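Local coordinates for protein killer cell lectin-like receptor 3 (Mus musculus, PDB 3C8J) that acts on natural killer cells as a disulfide-linked homodimeric, C-type lectin-like receptor for class I MHC, at residues Lys90-Ile95 with Tyr111-Lys117. The protein carries 4 engineered substitutions. Sequence-based numbering, arbitrary orientation.
Sequences KCYYFI and YGVPILK. Engineered in segment 111-117: Gly-112 (natural residue Ser).
Segment 90-95, on strand 90-96 of the C-type lectin-like domain, meets the loop between helices 101-110 and 121-130 through a Tyr-93/Tyr-111 aromatic pair at one end and a lysine-to-backbone bond at the other. The two tyrosine rings lie near parallel, planes at 29°, but they are offset, with centroids 5.3 Å apart, and overlap little. Beside this pair, Val-113 CG2 reaches the edge of the Tyr-93 ring, 3.9 Å from CE1, while Ile-95 CD1 approaches the Tyr-111 ring edge at CE1 (4.2 Å). Phe-201 of the second subunit stacks on Tyr-93 and packs on Val-113, which places this end at the dimer contact.

The segments run at a steep angle to each other, and the one hydrogen bond between them starts from a side chain: this is loop packing against a strand, not strand pairing. Backbone hydrogen bonds instead tie 90-95 to strands 82-88 and 190-197, as expected for the C-type lectin fold, in which strands from the N- and C-terminal parts of the domain pair. The loop begins with a Schellman motif ending helix 101-110, in which Val-113 N bonds Cys-108 O and the engineered Gly-112 supplies the positive phi.

Further along, Leu-116 has CG anti to the backbone N (chi1 -176°), and the turn at chi2 then brings CD1 to the edge of the Tyr-92 ring, 3.4 Å from CE2 and in the ring plane; Leu-127 of helix 121-130 touches both residues. The fully stretched side chain of Lys-90 carries NZ to Lys-117 O at 2.7 Å, with a C=O...N angle of 169°. Glu-123 OE1 forms a salt bridge with Lys-90 NZ and a hydrogen bond with Tyr-92 OH, linking these two strand side chains to helix 121-130.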
loop_
_atom_site.group_PDB
_atom_site.type_symbol
_atom_site.label_atom_id
_atom_site.label_comp_id
_atom_site.label_asym_id
_atom_site.label_seq_id
_atom_site.Cartn_x
_atom_site.Cartn_y
_atom_site.Cartn_z
ATOM N N LYS A 90 0.991 -1.314 6.154
ATOM C CA LYS A 90 0.865 -2.760 6.391
ATOM C C LYS A 90 1.134 -3.535 5.091
ATOM O O LYS A 90 0.837 -3.037 4.005
ATOM C CB LYS A 90 -0.557 -3.015 6.863
ATOM C CG LYS A 90 -0.714 -4.265 7.626
ATOM C CD LYS A 90 -2.106 -4.428 8.271
ATOM C CE LYS A 90 -2.244 -5.867 8.797
ATOM N NZ LYS A 90 -3.443 -6.064 9.661
ATOM N N CYS A 91 1.675 -4.750 5.170
ATOM C CA CYS A 91 1.735 -5.578 3.949
ATOM C C CYS A 91 1.091 -6.929 4.135
ATOM O O CYS A 91 1.051 -7.453 5.256
ATOM C CB CYS A 91 3.148 -5.753 3.386
ATOM S SG CYS A 91 4.035 -4.222 3.128
ATOM N N TYR A 92 0.594 -7.468 3.021
ATOM C CA TYR A 92 -0.144 -8.708 3.001
ATOM C C TYR A 92 0.421 -9.691 1.978
ATOM O O TYR A 92 1.019 -9.288 0.973
ATOM C CB TYR A 92 -1.616 -8.441 2.628
ATOM C CG TYR A 92 -2.287 -7.335 3.389
ATOM C CD1 TYR A 92 -2.198 -6.032 2.962
ATOM C CD2 TYR A 92 -3.030 -7.607 4.553
ATOM C CE1 TYR A 92 -2.828 -4.997 3.668
ATOM C CE2 TYR A 92 -3.672 -6.583 5.268
ATOM C CZ TYR A 92 -3.557 -5.284 4.815
ATOM O OH TYR A 92 -4.161 -4.271 5.509
ATOM N N TYR A 93 0.185 -10.971 2.240
ATOM C CA TYR A 93 0.381 -12.060 1.301
ATOM C C TYR A 93 -0.991 -12.619 0.975
ATOM O O TYR A 93 -1.761 -12.988 1.884
ATOM C CB TYR A 93 1.188 -13.206 1.934
ATOM C CG TYR A 93 2.681 -13.117 1.802
ATOM C CD1 TYR A 93 3.465 -12.836 2.907
ATOM C CD2 TYR A 93 3.315 -13.336 0.588
ATOM C CE1 TYR A 93 4.829 -12.756 2.810
ATOM C CE2 TYR A 93 4.705 -13.245 0.481
ATOM C CZ TYR A 93 5.443 -12.955 1.604
ATOM O OH TYR A 93 6.808 -12.865 1.552
ATOM N N PHE A 94 -1.314 -12.715 -0.302
ATOM C CA PHE A 94 -2.543 -13.400 -0.651
ATOM C C PHE A 94 -2.097 -14.715 -1.233
ATOM O O PHE A 94 -1.484 -14.751 -2.299
ATOM C CB PHE A 94 -3.392 -12.581 -1.623
ATOM C CG PHE A 94 -3.725 -11.198 -1.119
ATOM C CD1 PHE A 94 -2.827 -10.173 -1.247
ATOM C CD2 PHE A 94 -4.946 -10.929 -0.514
ATOM C CE1 PHE A 94 -3.125 -8.896 -0.779
ATOM C CE2 PHE A 94 -5.257 -9.644 -0.050
ATOM C CZ PHE A 94 -4.342 -8.643 -0.176
ATOM N N ILE A 95 -2.344 -15.789 -0.489
ATOM C CA ILE A 95 -1.947 -17.120 -0.908
ATOM C C ILE A 95 -3.104 -17.764 -1.665
ATOM O O ILE A 95 -4.166 -18.053 -1.097
ATOM C CB ILE A 95 -1.483 -17.974 0.288
ATOM C CG1 ILE A 95 -0.421 -17.205 1.069
ATOM C CG2 ILE A 95 -0.938 -19.324 -0.192
ATOM C CD1 ILE A 95 0.342 -18.022 2.044
ATOM N N TYR A 111 6.299 -17.933 6.246
ATOM C CA TYR A 111 6.903 -16.705 5.724
ATOM C C TYR A 111 7.118 -15.665 6.815
ATOM O O TYR A 111 7.482 -14.532 6.523
ATOM C CB TYR A 111 6.054 -16.110 4.598
ATOM C CG TYR A 111 5.891 -17.065 3.467
ATOM C CD1 TYR A 111 4.654 -17.622 3.188
ATOM C CD2 TYR A 111 6.985 -17.449 2.700
ATOM C CE1 TYR A 111 4.494 -18.536 2.150
ATOM C CE2 TYR A 111 6.845 -18.355 1.670
ATOM C CZ TYR A 111 5.590 -18.899 1.401
ATOM O OH TYR A 111 5.432 -19.800 0.372
ATOM N N GLY A 112 6.876 -16.050 8.069
ATOM C CA GLY A 112 6.957 -15.109 9.180
ATOM C C GLY A 112 5.957 -13.962 9.129
ATOM O O GLY A 112 6.138 -12.958 9.794
ATOM N N VAL A 113 4.899 -14.107 8.347
ATOM C CA VAL A 113 3.862 -13.084 8.282
ATOM C C VAL A 113 2.581 -13.791 8.644
ATOM O O VAL A 113 2.064 -14.564 7.852
ATOM C CB VAL A 113 3.768 -12.442 6.874
ATOM C CG1 VAL A 113 2.634 -11.473 6.798
ATOM C CG2 VAL A 113 5.081 -11.738 6.526
ATOM N N PRO A 114 2.083 -13.563 9.864
ATOM C CA PRO A 114 1.011 -14.443 10.349
ATOM C C PRO A 114 -0.356 -14.216 9.677
ATOM O O PRO A 114 -0.582 -13.189 9.054
ATOM C CB PRO A 114 0.961 -14.139 11.857
ATOM C CG PRO A 114 2.238 -13.295 12.151
ATOM C CD PRO A 114 2.475 -12.554 10.869
ATOM N N ILE A 115 -1.249 -15.195 9.813
ATOM C CA ILE A 115 -2.587 -15.126 9.220
ATOM C C ILE A 115 -3.278 -13.821 9.620
ATOM O O ILE A 115 -3.113 -13.342 10.737
ATOM C CB ILE A 115 -3.405 -16.427 9.526
ATOM C CG1 ILE A 115 -4.754 -16.466 8.803
ATOM C CG2 ILE A 115 -3.545 -16.688 11.042
ATOM C CD1 ILE A 115 -5.551 -17.769 9.066
ATOM N N LEU A 116 -4.039 -13.242 8.701
ATOM C CA LEU A 116 -4.517 -11.866 8.847
ATOM C C LEU A 116 -5.328 -11.538 10.084
ATOM O O LEU A 116 -6.290 -12.222 10.428
ATOM C CB LEU A 116 -5.289 -11.425 7.613
ATOM C CG LEU A 116 -5.755 -9.969 7.597
ATOM C CD1 LEU A 116 -4.597 -8.998 7.528
ATOM C CD2 LEU A 116 -6.725 -9.742 6.480
ATOM N N LYS A 117 -4.912 -10.458 10.738
ATOM C CA LYS A 117 -5.735 -9.756 11.701
ATOM C C LYS A 117 -6.226 -8.454 11.067
ATOM O O LYS A 117 -5.446 -7.701 10.495
ATOM C CB LYS A 117 -4.941 -9.513 12.989
ATOM C CG LYS A 117 -5.411 -8.339 13.830
ATOM C CD LYS A 117 -5.677 -8.755 15.274
ATOM C CE LYS A 117 -5.634 -7.552 16.162
ATOM N NZ LYS A 117 -6.290 -7.833 17.447
#